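Local coordinates for cadherin-23 (Mus musculus, PDB 5UZ8), which probably forms part of the calcium-stiffened adhesive filament that conveys force in hearing mechanotransduction, being a three-repeat fragment of a long cadherin, at residues Asn42-Leu50 with Gln59-Lys67; Tyr76-Arg87 with Ala98-Asp108. One frame throughout, in Å; residues are numbered along the deposited sequence. Where two conformers were deposited one is given.

Contact 1: residues Asn42-Leu50 with Gln59-Lys67; sequences NGLITYTLL and QLEDSSAGK. With CA (calcium ion), chain H.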
loop_
_atom_site.group_PDB
_atom_site.type_symbol
_atom_site.label_atom_id
_atom_site.label_comp_id
_atom_site.label_asym_id
_atom_site.label_seq_id
_atom_site.Cartn_x
_atom_site.Cartn_y
_atom_site.Cartn_z
ATOM N N ASN A 42 38.436 -48.024 -31.742
ATOM C CA ASN A 42 37.376 -47.874 -32.754
ATOM C C ASN A 42 35.957 -47.808 -32.163
ATOM O O ASN A 42 35.056 -47.259 -32.795
ATOM C CB ASN A 42 37.439 -49.004 -33.793
ATOM C CG ASN A 42 38.706 -48.959 -34.628
ATOM O OD1 ASN A 42 39.012 -47.948 -35.267
ATOM N ND2 ASN A 42 39.443 -50.060 -34.633
ATOM N N GLY A 43 35.752 -48.392 -30.982
ATOM C CA GLY A 43 34.460 -48.323 -30.292
ATOM C C GLY A 43 34.471 -47.618 -28.947
ATOM O O GLY A 43 33.484 -47.702 -28.202
ATOM N N LEU A 44 35.561 -46.913 -28.634
ATOM C CA LEU A 44 35.670 -46.131 -27.393
ATOM C C LEU A 44 35.127 -44.712 -27.605
ATOM O O LEU A 44 35.709 -43.939 -28.368
ATOM C CB LEU A 44 37.132 -46.063 -26.965
ATOM C CG LEU A 44 37.479 -45.340 -25.674
ATOM C CD1 LEU A 44 36.567 -45.774 -24.533
ATOM C CD2 LEU A 44 38.943 -45.611 -25.354
ATOM N N ILE A 45 34.037 -44.370 -26.923
ATOM C CA ILE A 45 33.340 -43.116 -27.206
ATOM C C ILE A 45 33.772 -42.018 -26.264
ATOM O O ILE A 45 33.732 -42.197 -25.060
ATOM C CB ILE A 45 31.806 -43.289 -27.152
ATOM C CG1 ILE A 45 31.385 -44.328 -28.211
ATOM C CG2 ILE A 45 31.093 -41.950 -27.382
ATOM C CD1 ILE A 45 29.967 -44.815 -28.038
ATOM N N THR A 46 34.115 -40.867 -26.844
ATOM C CA THR A 46 34.411 -39.616 -26.134
ATOM C C THR A 46 33.267 -38.617 -26.377
ATOM O O THR A 46 32.861 -38.412 -27.530
ATOM C CB THR A 46 35.703 -39.004 -26.708
ATOM O OG1 THR A 46 36.777 -39.889 -26.441
ATOM C CG2 THR A 46 36.030 -37.645 -26.118
ATOM N N TYR A 47 32.754 -38.017 -25.311
ATOM C CA TYR A 47 31.694 -37.030 -25.413
ATOM C C TYR A 47 32.280 -35.650 -25.217
ATOM O O TYR A 47 33.068 -35.432 -24.299
ATOM C CB TYR A 47 30.598 -37.243 -24.360
ATOM C CG TYR A 47 29.906 -38.582 -24.468
ATOM C CD1 TYR A 47 30.439 -39.702 -23.871
ATOM C CD2 TYR A 47 28.714 -38.723 -25.186
ATOM C CE1 TYR A 47 29.836 -40.947 -23.995
ATOM C CE2 TYR A 47 28.098 -39.951 -25.311
ATOM C CZ TYR A 47 28.643 -41.058 -24.697
ATOM O OH TYR A 47 28.018 -42.270 -24.806
ATOM N N THR A 48 31.889 -34.730 -26.093
ATOM C CA THR A 48 32.140 -33.309 -25.898
ATOM C C THR A 48 30.836 -32.531 -26.143
ATOM O O THR A 48 29.898 -33.047 -26.787
ATOM C CB THR A 48 33.225 -32.801 -26.862
ATOM O OG1 THR A 48 32.839 -33.077 -28.222
ATOM C CG2 THR A 48 34.574 -33.473 -26.582
ATOM N N LEU A 49 30.784 -31.299 -25.629
ATOM C CA LEU A 49 29.680 -30.371 -25.866
ATOM C C LEU A 49 30.113 -29.233 -26.785
ATOM O O LEU A 49 31.262 -28.734 -26.662
ATOM C CB LEU A 49 29.209 -29.769 -24.549
ATOM C CG LEU A 49 28.740 -30.780 -23.495
ATOM C CD1 LEU A 49 28.040 -30.033 -22.373
ATOM C CD2 LEU A 49 27.809 -31.837 -24.081
ATOM N N LEU A 50 29.214 -28.838 -27.693
ATOM C CA LEU A 50 29.444 -27.756 -28.654
ATOM C C LEU A 50 28.314 -26.757 -28.678
ATOM O O LEU A 50 27.183 -27.083 -28.349
ATOM C CB LEU A 50 29.578 -28.320 -30.065
ATOM C CG LEU A 50 30.738 -29.267 -30.284
ATOM C CD1 LEU A 50 30.571 -29.977 -31.617
ATOM C CD2 LEU A 50 32.041 -28.485 -30.252
ATOM N N GLN A 59 27.945 -28.496 -18.384
ATOM C CA GLN A 59 29.175 -29.162 -18.745
ATOM C C GLN A 59 29.006 -30.663 -18.561
ATOM O O GLN A 59 28.167 -31.104 -17.764
ATOM C CB GLN A 59 30.345 -28.662 -17.893
ATOM C CG GLN A 59 30.224 -29.030 -16.416
ATOM C CD GLN A 59 31.205 -28.257 -15.579
ATOM O OE1 GLN A 59 31.034 -27.065 -15.387
ATOM N NE2 GLN A 59 32.246 -28.928 -15.082
ATOM N N LEU A 60 29.823 -31.433 -19.267
ATOM C CA LEU A 60 29.834 -32.880 -19.057
ATOM C C LEU A 60 30.521 -33.087 -17.715
ATOM O O LEU A 60 31.492 -32.399 -17.432
ATOM C CB LEU A 60 30.604 -33.591 -20.166
ATOM C CG LEU A 60 29.785 -33.648 -21.472
ATOM C CD1 LEU A 60 30.687 -33.895 -22.668
ATOM C CD2 LEU A 60 28.739 -34.748 -21.373
ATOM N N GLU A 61 30.035 -34.014 -16.896
ATOM C CA GLU A 61 30.803 -34.412 -15.699
ATOM C C GLU A 61 32.211 -34.871 -16.082
ATOM O O GLU A 61 33.217 -34.407 -15.491
ATOM C CB GLU A 61 30.086 -35.494 -14.933
ATOM C CG GLU A 61 30.761 -35.866 -13.622
ATOM C CD GLU A 61 29.817 -36.680 -12.785
ATOM O OE1 GLU A 61 29.130 -36.082 -11.915
ATOM O OE2 GLU A 61 29.665 -37.878 -13.110
ATOM N N ASP A 62 32.275 -35.761 -17.074
ATOM C CA ASP A 62 33.517 -36.305 -17.623
ATOM C C ASP A 62 33.342 -36.633 -19.108
ATOM O O ASP A 62 32.226 -36.976 -19.526
ATOM C CB ASP A 62 33.867 -37.598 -16.870
ATOM C CG ASP A 62 35.321 -38.017 -17.057
ATOM O OD1 ASP A 62 36.198 -37.377 -16.442
ATOM O OD2 ASP A 62 35.579 -38.976 -17.821
ATOM N N SER A 63 34.428 -36.651 -19.870
ATOM C CA SER A 63 34.319 -36.966 -21.298
ATOM C C SER A 63 34.030 -38.460 -21.598
ATOM O O SER A 63 33.757 -38.815 -22.741
ATOM C CB SER A 63 35.575 -36.505 -22.042
ATOM O OG SER A 63 36.644 -37.380 -21.759
ATOM N N SER A 64 34.100 -39.329 -20.593
ATOM C CA SER A 64 33.841 -40.762 -20.805
ATOM C C SER A 64 32.356 -41.126 -20.794
ATOM O O SER A 64 32.018 -42.263 -21.117
ATOM C CB SER A 64 34.565 -41.614 -19.749
ATOM O OG SER A 64 33.986 -41.416 -18.463
ATOM N N ALA A 65 31.490 -40.186 -20.432
ATOM C CA ALA A 65 30.053 -40.427 -20.376
ATOM C C ALA A 65 29.260 -39.203 -20.788
ATOM O O ALA A 65 29.811 -38.103 -20.882
ATOM C CB ALA A 65 29.656 -40.846 -18.970
ATOM N N GLY A 66 27.952 -39.383 -21.000
ATOM C CA GLY A 66 27.095 -38.294 -21.445
ATOM C C GLY A 66 26.279 -37.668 -20.322
ATOM O O GLY A 66 25.179 -37.148 -20.561
ATOM N N LYS A 67 26.821 -37.641 -19.110
ATOM C CA LYS A 67 26.125 -36.997 -18.011
ATOM C C LYS A 67 26.411 -35.498 -18.001
ATOM O O LYS A 67 27.556 -35.100 -17.830
ATOM C CB LYS A 67 26.524 -37.609 -16.672
ATOM C CG LYS A 67 25.675 -37.040 -15.543
ATOM C CD LYS A 67 26.260 -37.343 -14.173
ATOM C CE LYS A 67 26.178 -38.804 -13.817
ATOM N NZ LYS A 67 27.057 -38.991 -12.623
HETATM CA CA CA H . 33.417 -46.900 -34.532
HETATM O O HOH W 1 32.695 -43.725 -23.287
HETATM O O HOH W 2 37.195 -39.583 -23.240
HETATM O O HOH W 3 35.113 -47.065 -36.235
#

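Contact 2: residues Tyr76-Arg87 with Ala98-Asp108; sequences YEEVHWLNFTVR and AEIPVYLEIVD. With CA (calcium ion), chain J; CA (calcium ion), chain K.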
loop_
_atom_site.group_PDB
_atom_site.type_symbol
_atom_site.label_atom_id
_atom_site.label_comp_id
_atom_site.label_asym_id
_atom_site.label_seq_id
_atom_site.Cartn_x
_atom_site.Cartn_y
_atom_site.Cartn_z
ATOM N N TYR A 76 15.537 -18.318 -14.600
ATOM C CA TYR A 76 14.436 -18.278 -15.552
ATOM C C TYR A 76 14.154 -16.845 -15.977
ATOM O O TYR A 76 13.774 -16.608 -17.101
ATOM C CB TYR A 76 13.150 -18.902 -14.966
ATOM C CG TYR A 76 12.023 -18.946 -15.961
ATOM C CD1 TYR A 76 11.928 -19.994 -16.913
ATOM C CD2 TYR A 76 11.063 -17.944 -15.999
ATOM C CE1 TYR A 76 10.903 -20.023 -17.826
ATOM C CE2 TYR A 76 10.037 -17.990 -16.906
ATOM C CZ TYR A 76 9.971 -19.008 -17.816
ATOM O OH TYR A 76 8.949 -19.025 -18.716
ATOM N N GLU A 77 14.351 -15.894 -15.071
ATOM C CA GLU A 77 14.126 -14.509 -15.418
ATOM C C GLU A 77 15.139 -13.961 -16.448
ATOM O O GLU A 77 14.894 -12.897 -16.996
ATOM C CB GLU A 77 14.031 -13.630 -14.164
ATOM C CG GLU A 77 12.706 -13.748 -13.426
ATOM C CD GLU A 77 12.404 -15.126 -12.828
ATOM O OE1 GLU A 77 11.374 -15.667 -13.223
ATOM O OE2 GLU A 77 13.137 -15.661 -11.946
ATOM N N GLU A 78 16.222 -14.718 -16.733
ATOM C CA GLU A 78 17.215 -14.361 -17.767
ATOM C C GLU A 78 17.215 -15.323 -18.951
ATOM O O GLU A 78 17.455 -14.908 -20.079
ATOM C CB GLU A 78 18.624 -14.349 -17.162
ATOM C CG GLU A 78 18.831 -13.285 -16.101
ATOM C CD GLU A 78 18.607 -11.884 -16.635
ATOM O OE1 GLU A 78 18.733 -11.680 -17.863
ATOM O OE2 GLU A 78 18.292 -10.982 -15.838
ATOM N N VAL A 79 16.969 -16.604 -18.687
ATOM C CA VAL A 79 17.128 -17.669 -19.683
ATOM C C VAL A 79 15.962 -18.654 -19.622
ATOM O O VAL A 79 15.692 -19.206 -18.571
ATOM C CB VAL A 79 18.423 -18.448 -19.393
ATOM C CG1 VAL A 79 18.586 -19.654 -20.314
ATOM C CG2 VAL A 79 19.632 -17.512 -19.434
ATOM N N HIS A 80 15.310 -18.884 -20.764
ATOM C CA HIS A 80 14.234 -19.891 -20.852
ATOM C C HIS A 80 14.682 -21.245 -21.397
ATOM O O HIS A 80 14.040 -22.251 -21.108
ATOM C CB HIS A 80 13.041 -19.347 -21.658
ATOM C CG HIS A 80 12.305 -18.224 -20.986
ATOM N ND1 HIS A 80 11.307 -17.508 -21.614
ATOM C CD2 HIS A 80 12.418 -17.704 -19.741
ATOM C CE1 HIS A 80 10.841 -16.589 -20.781
ATOM N NE2 HIS A 80 11.517 -16.669 -19.645
ATOM N N TRP A 81 15.756 -21.280 -22.191
ATOM C CA TRP A 81 16.241 -22.510 -22.809
ATOM C C TRP A 81 17.772 -22.572 -22.742
ATOM O O TRP A 81 18.442 -21.593 -23.030
ATOM C CB TRP A 81 15.782 -22.572 -24.280
ATOM C CG TRP A 81 14.302 -22.785 -24.381
ATOM C CD1 TRP A 81 13.356 -21.836 -24.436
ATOM C CD2 TRP A 81 13.620 -24.045 -24.390
ATOM N NE1 TRP A 81 12.084 -22.412 -24.481
ATOM C CE2 TRP A 81 12.233 -23.775 -24.452
ATOM C CE3 TRP A 81 14.050 -25.385 -24.376
ATOM C CZ2 TRP A 81 11.276 -24.784 -24.488
ATOM C CZ3 TRP A 81 13.083 -26.405 -24.409
ATOM C CH2 TRP A 81 11.720 -26.095 -24.463
ATOM N N LEU A 82 18.312 -23.706 -22.321
ATOM C CA LEU A 82 19.745 -23.972 -22.464
ATOM C C LEU A 82 19.888 -24.992 -23.587
ATOM O O LEU A 82 19.564 -26.167 -23.395
ATOM C CB LEU A 82 20.346 -24.528 -21.185
ATOM C CG LEU A 82 20.338 -23.571 -19.997
ATOM C CD1 LEU A 82 20.789 -24.263 -18.720
ATOM C CD2 LEU A 82 21.160 -22.337 -20.316
ATOM N N ASN A 83 20.363 -24.538 -24.745
ATOM C CA ASN A 83 20.537 -25.417 -25.897
ATOM C C ASN A 83 22.025 -25.658 -26.156
ATOM O O ASN A 83 22.877 -24.778 -25.934
ATOM C CB ASN A 83 19.837 -24.822 -27.127
ATOM C CG ASN A 83 18.369 -24.529 -26.869
ATOM O OD1 ASN A 83 17.724 -25.201 -26.053
ATOM N ND2 ASN A 83 17.846 -23.498 -27.503
ATOM N N PHE A 84 22.337 -26.863 -26.633
ATOM C CA PHE A 84 23.685 -27.220 -26.983
ATOM C C PHE A 84 23.669 -28.489 -27.826
ATOM O O PHE A 84 22.616 -29.086 -28.064
ATOM C CB PHE A 84 24.582 -27.379 -25.739
ATOM C CG PHE A 84 24.070 -28.347 -24.738
ATOM C CD1 PHE A 84 23.090 -27.961 -23.815
ATOM C CD2 PHE A 84 24.542 -29.653 -24.702
ATOM C CE1 PHE A 84 22.634 -28.845 -22.865
ATOM C CE2 PHE A 84 24.066 -30.553 -23.750
ATOM C CZ PHE A 84 23.113 -30.144 -22.832
ATOM N N THR A 85 24.848 -28.858 -28.276
ATOM C CA THR A 85 25.056 -30.036 -29.081
ATOM C C THR A 85 25.957 -30.977 -28.316
ATOM O O THR A 85 26.964 -30.542 -27.743
ATOM C CB THR A 85 25.742 -29.625 -30.372
ATOM O OG1 THR A 85 24.844 -28.833 -31.139
ATOM C CG2 THR A 85 26.162 -30.805 -31.186
ATOM N N VAL A 86 25.625 -32.267 -28.336
ATOM C CA VAL A 86 26.510 -33.299 -27.825
ATOM C C VAL A 86 27.159 -33.991 -29.011
ATOM O O VAL A 86 26.465 -34.363 -29.960
ATOM C CB VAL A 86 25.750 -34.353 -27.008
ATOM C CG1 VAL A 86 26.726 -35.410 -26.520
ATOM C CG2 VAL A 86 25.037 -33.738 -25.809
ATOM N N ARG A 87 28.488 -34.101 -28.986
ATOM C CA ARG A 87 29.251 -34.850 -29.984
ATOM C C ARG A 87 29.757 -36.113 -29.328
ATOM O O ARG A 87 30.391 -36.035 -28.287
ATOM C CB ARG A 87 30.437 -34.029 -30.495
ATOM C CG ARG A 87 31.270 -34.681 -31.580
ATOM C CD ARG A 87 32.408 -33.775 -32.034
ATOM N NE ARG A 87 33.324 -34.434 -32.973
ATOM C CZ ARG A 87 33.138 -34.534 -34.295
ATOM N NH1 ARG A 87 32.048 -34.035 -34.885
ATOM N NH2 ARG A 87 34.044 -35.161 -35.047
ATOM N N ALA A 98 29.120 -38.631 -34.176
ATOM C CA ALA A 98 27.784 -38.153 -34.421
ATOM C C ALA A 98 27.532 -36.990 -33.475
ATOM O O ALA A 98 28.187 -36.878 -32.447
ATOM C CB ALA A 98 26.776 -39.247 -34.148
ATOM N N GLU A 99 26.576 -36.148 -33.859
ATOM C CA GLU A 99 26.190 -34.988 -33.095
ATOM C C GLU A 99 24.686 -34.905 -33.007
ATOM O O GLU A 99 23.984 -35.325 -33.908
ATOM C CB GLU A 99 26.729 -33.736 -33.758
ATOM C CG GLU A 99 28.225 -33.587 -33.552
ATOM C CD GLU A 99 28.794 -32.317 -34.136
ATOM O OE1 GLU A 99 28.018 -31.398 -34.491
ATOM O OE2 GLU A 99 30.032 -32.241 -34.211
ATOM N N ILE A 100 24.197 -34.364 -31.906
ATOM C CA ILE A 100 22.771 -34.248 -31.716
ATOM C C ILE A 100 22.452 -33.019 -30.867
ATOM O O ILE A 100 23.230 -32.675 -29.975
ATOM C CB ILE A 100 22.222 -35.530 -31.072
ATOM C CG1 ILE A 100 20.692 -35.536 -31.085
ATOM C CG2 ILE A 100 22.772 -35.752 -29.672
ATOM C CD1 ILE A 100 20.099 -36.881 -30.746
ATOM N N PRO A 101 21.304 -32.376 -31.113
ATOM C CA PRO A 101 20.932 -31.254 -30.262
ATOM C C PRO A 101 20.303 -31.668 -28.957
ATOM O O PRO A 101 19.596 -32.708 -28.873
ATOM C CB PRO A 101 19.920 -30.456 -31.106
ATOM C CG PRO A 101 19.794 -31.150 -32.400
ATOM C CD PRO A 101 20.434 -32.482 -32.301
ATOM N N VAL A 102 20.528 -30.823 -27.958
ATOM C CA VAL A 102 19.859 -30.922 -26.670
ATOM C C VAL A 102 19.152 -29.609 -26.381
ATOM O O VAL A 102 19.710 -28.524 -26.608
ATOM C CB VAL A 102 20.829 -31.292 -25.518
ATOM C CG1 VAL A 102 20.077 -31.388 -24.190
ATOM C CG2 VAL A 102 21.517 -32.628 -25.797
ATOM N N TYR A 103 17.923 -29.723 -25.880
ATOM C CA TYR A 103 17.111 -28.551 -25.530
ATOM C C TYR A 103 16.656 -28.709 -24.064
ATOM O O TYR A 103 15.766 -29.518 -23.776
ATOM C CB TYR A 103 15.900 -28.415 -26.452
ATOM C CG TYR A 103 16.204 -28.383 -27.946
ATOM C CD1 TYR A 103 16.734 -27.253 -28.553
ATOM C CD2 TYR A 103 15.933 -29.478 -28.754
ATOM C CE1 TYR A 103 17.005 -27.212 -29.918
ATOM C CE2 TYR A 103 16.222 -29.462 -30.109
ATOM C CZ TYR A 103 16.749 -28.335 -30.688
ATOM O OH TYR A 103 16.975 -28.326 -32.043
ATOM N N LEU A 104 17.261 -27.939 -23.158
ATOM C CA LEU A 104 16.846 -27.966 -21.769
ATOM C C LEU A 104 15.858 -26.842 -21.504
ATOM O O LEU A 104 16.169 -25.656 -21.701
ATOM C CB LEU A 104 18.043 -27.878 -20.807
ATOM C CG LEU A 104 19.114 -28.935 -20.964
ATOM C CD1 LEU A 104 20.249 -28.641 -19.974
ATOM C CD2 LEU A 104 18.558 -30.331 -20.786
ATOM N N GLU A 105 14.670 -27.229 -21.066
ATOM C CA GLU A 105 13.541 -26.324 -20.868
ATOM C C GLU A 105 13.596 -25.821 -19.432
ATOM O O GLU A 105 13.396 -26.584 -18.494
ATOM C CB GLU A 105 12.242 -27.085 -21.113
ATOM C CG GLU A 105 10.941 -26.297 -20.961
ATOM C CD GLU A 105 9.730 -27.111 -21.400
ATOM O OE1 GLU A 105 9.846 -28.330 -21.624
ATOM O OE2 GLU A 105 8.658 -26.535 -21.548
ATOM N N ILE A 106 13.912 -24.548 -19.258
ATOM C CA ILE A 106 14.027 -24.003 -17.907
ATOM C C ILE A 106 12.621 -23.771 -17.331
ATOM O O ILE A 106 11.731 -23.263 -18.017
ATOM C CB ILE A 106 14.904 -22.732 -17.877
ATOM C CG1 ILE A 106 16.261 -22.972 -18.545
ATOM C CG2 ILE A 106 15.136 -22.269 -16.453
ATOM C CD1 ILE A 106 16.951 -24.233 -18.062
ATOM N N VAL A 107 12.434 -24.138 -16.064
ATOM C CA VAL A 107 11.130 -24.068 -15.400
ATOM C C VAL A 107 11.193 -22.966 -14.357
ATOM O O VAL A 107 12.112 -22.930 -13.529
ATOM C CB VAL A 107 10.816 -25.387 -14.711
ATOM C CG1 VAL A 107 9.498 -25.318 -13.950
ATOM C CG2 VAL A 107 10.779 -26.502 -15.747
ATOM N N ASP A 108 10.225 -22.060 -14.422
ATOM C CA ASP A 108 10.114 -20.954 -13.474
ATOM C C ASP A 108 9.785 -21.502 -12.087
ATOM O O ASP A 108 8.892 -22.357 -11.934
ATOM C CB ASP A 108 8.978 -20.038 -13.958
ATOM C CG ASP A 108 8.757 -18.798 -13.105
ATOM O OD1 ASP A 108 9.739 -18.196 -12.588
ATOM O OD2 ASP A 108 7.568 -18.373 -13.031
HETATM CA CA CA J . 11.180 -17.197 -11.201
HETATM CA CA CA K . 14.956 -16.430 -10.820
HETATM O O HOH W 4 11.273 -22.711 -20.650
HETATM O O HOH W 5 15.038 -14.279 -9.855
HETATM O O HOH W 6 17.270 -16.635 -10.027
#

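Contact 1: residues Asn42-Leu50 with Gln59-Lys67
Tyr47 meets Ser63 through the one direct hydrogen bond between these two runs of backbone: Tyr47 N gives a nearly straight bond to Ser63 O (2.9 Å, 176° at the hydrogen), received in the carbonyl plane. Ser63 begins to turn the chain within a type I turn from Asp62 to Ala65. In the conformer given for Asp62, one of two, OD2 accepts from both Ser64 OG and Ser64 N, which reach it from opposite faces of the carboxylate; the bond to the backbone N would make a tentative Asx turn.

The Tyr47 side chain turns inward, CG anti to the carbonyl carbon (chi1 -61°), and lays its ring against the end of the turn. Gly66 CA sits over one ring face, 4.1 Å from the centroid, a CH-pi contact for which glycine's lack of a side chain is apt, while Ile45 CG2 covers the rim of the opposite face. The ring's hydroxyl bonds to the backbone N of Ala34, so the tyrosine spans to strand 28-35. Next to it, Leu60 CD1 packs on Tyr47 CB (3.8 Å), and the branched end of Leu49 crosses Leu60 at an angle, CG to CG 3.7 Å; these apolar chains suit a place turned to the interior, where Leu49 also touches Phe84.

At the outer margin, water mediates. One molecule donates to both Ile45 O (2.6 Å) and Ser64 O (2.7 Å), and another links Thr46 OG1 with Ser63 OG; Thr46 OG1 also bonds to Asn91. Beyond, Asn42 O binds a calcium ion at 2.4 Å. Edge strand 46-53 thus meets the hairpin of strands 58-60 and 66-70 from the other sheet, closing one side of a Greek-key cadherin beta sandwich.

Contact 2: residues Tyr76-Arg87 with Ala98-Asp108
Leu82, Phe84 and Val86 pair with Leu104, Val102 and Ile100 through two backbone hydrogen bonds each, and Ile106 N to His80 O (3.0 Å) adds a seventh bond; the strands run antiparallel, their axes 154° apart. Just past the regular ladder, a water donates to both His80 O and Ile106 O.

Apolar packing fills the face carrying Leu82, Phe84 and Val86 with Ile100, Val102 and Leu104. Phe84 and Val102 lie side by side, Val102 CB over the ring (3.8 Å from its centroid), and Leu104 CD1 meets the ring edge. The phenyl has its CG between the backbone N and carbonyl carbon (chi1 55°), which swings it across toward the neighbouring strand. Branched aliphatics suit this face, since Val102 and Leu104 also press on strand 28-35 of the opposing sheet.

The other face carries Trp81, Tyr103 and polar or charged side chains along with Pro101. Glu105 CA lies over the six-membered ring of Trp81 (3.9 Å from that centroid), and its extended chain runs along the indole, carboxylate nearly parallel to the ring. Arg87, extended, brings NH1 to Glu99 OE2 (2.8 Å), a salt bridge in the guanidinium plane but on the anti side of the carboxylate.

Metal binding dominates the far end. Both Glu77 oxygens bind the calcium ion that Asp108 OD1 holds at 2.2 Å, and OE2 bridges to a second; Asp108 also has a polar partner in Ser145. The Tyr76 ring lies between Asp108 CB (3.7 Å from its centroid) and His80 CD2. This is the central hairpin of a cadherin repeat, ending at the calcium-binding linker to the next repeat.

Overall arrangement
Both contacts belong to the first repeat of this three-repeat fragment, their centres about 17 Å apart, and strand 46-53 joins them. This strand lies at the sheet edge beside strand 81-89: Thr48 O is 2.8 Å from Arg87 N and Leu50 N is 2.8 Å from Thr85 O, both probable hydrogen bonds. Contact 1 therefore carries the hairpin sheet of the sandwich onto the sheet whose inner pair is contact 2. The two also reach opposite calcium ends of the repeat: Asn42 serves the site completed by Asn3, Asp36, Asp38 and Asp90, whereas Glu77 and Asp108 serve the linker, where Asp144 of the next repeat joins them. Calcium-bound linkers of this kind stiffen cadherins.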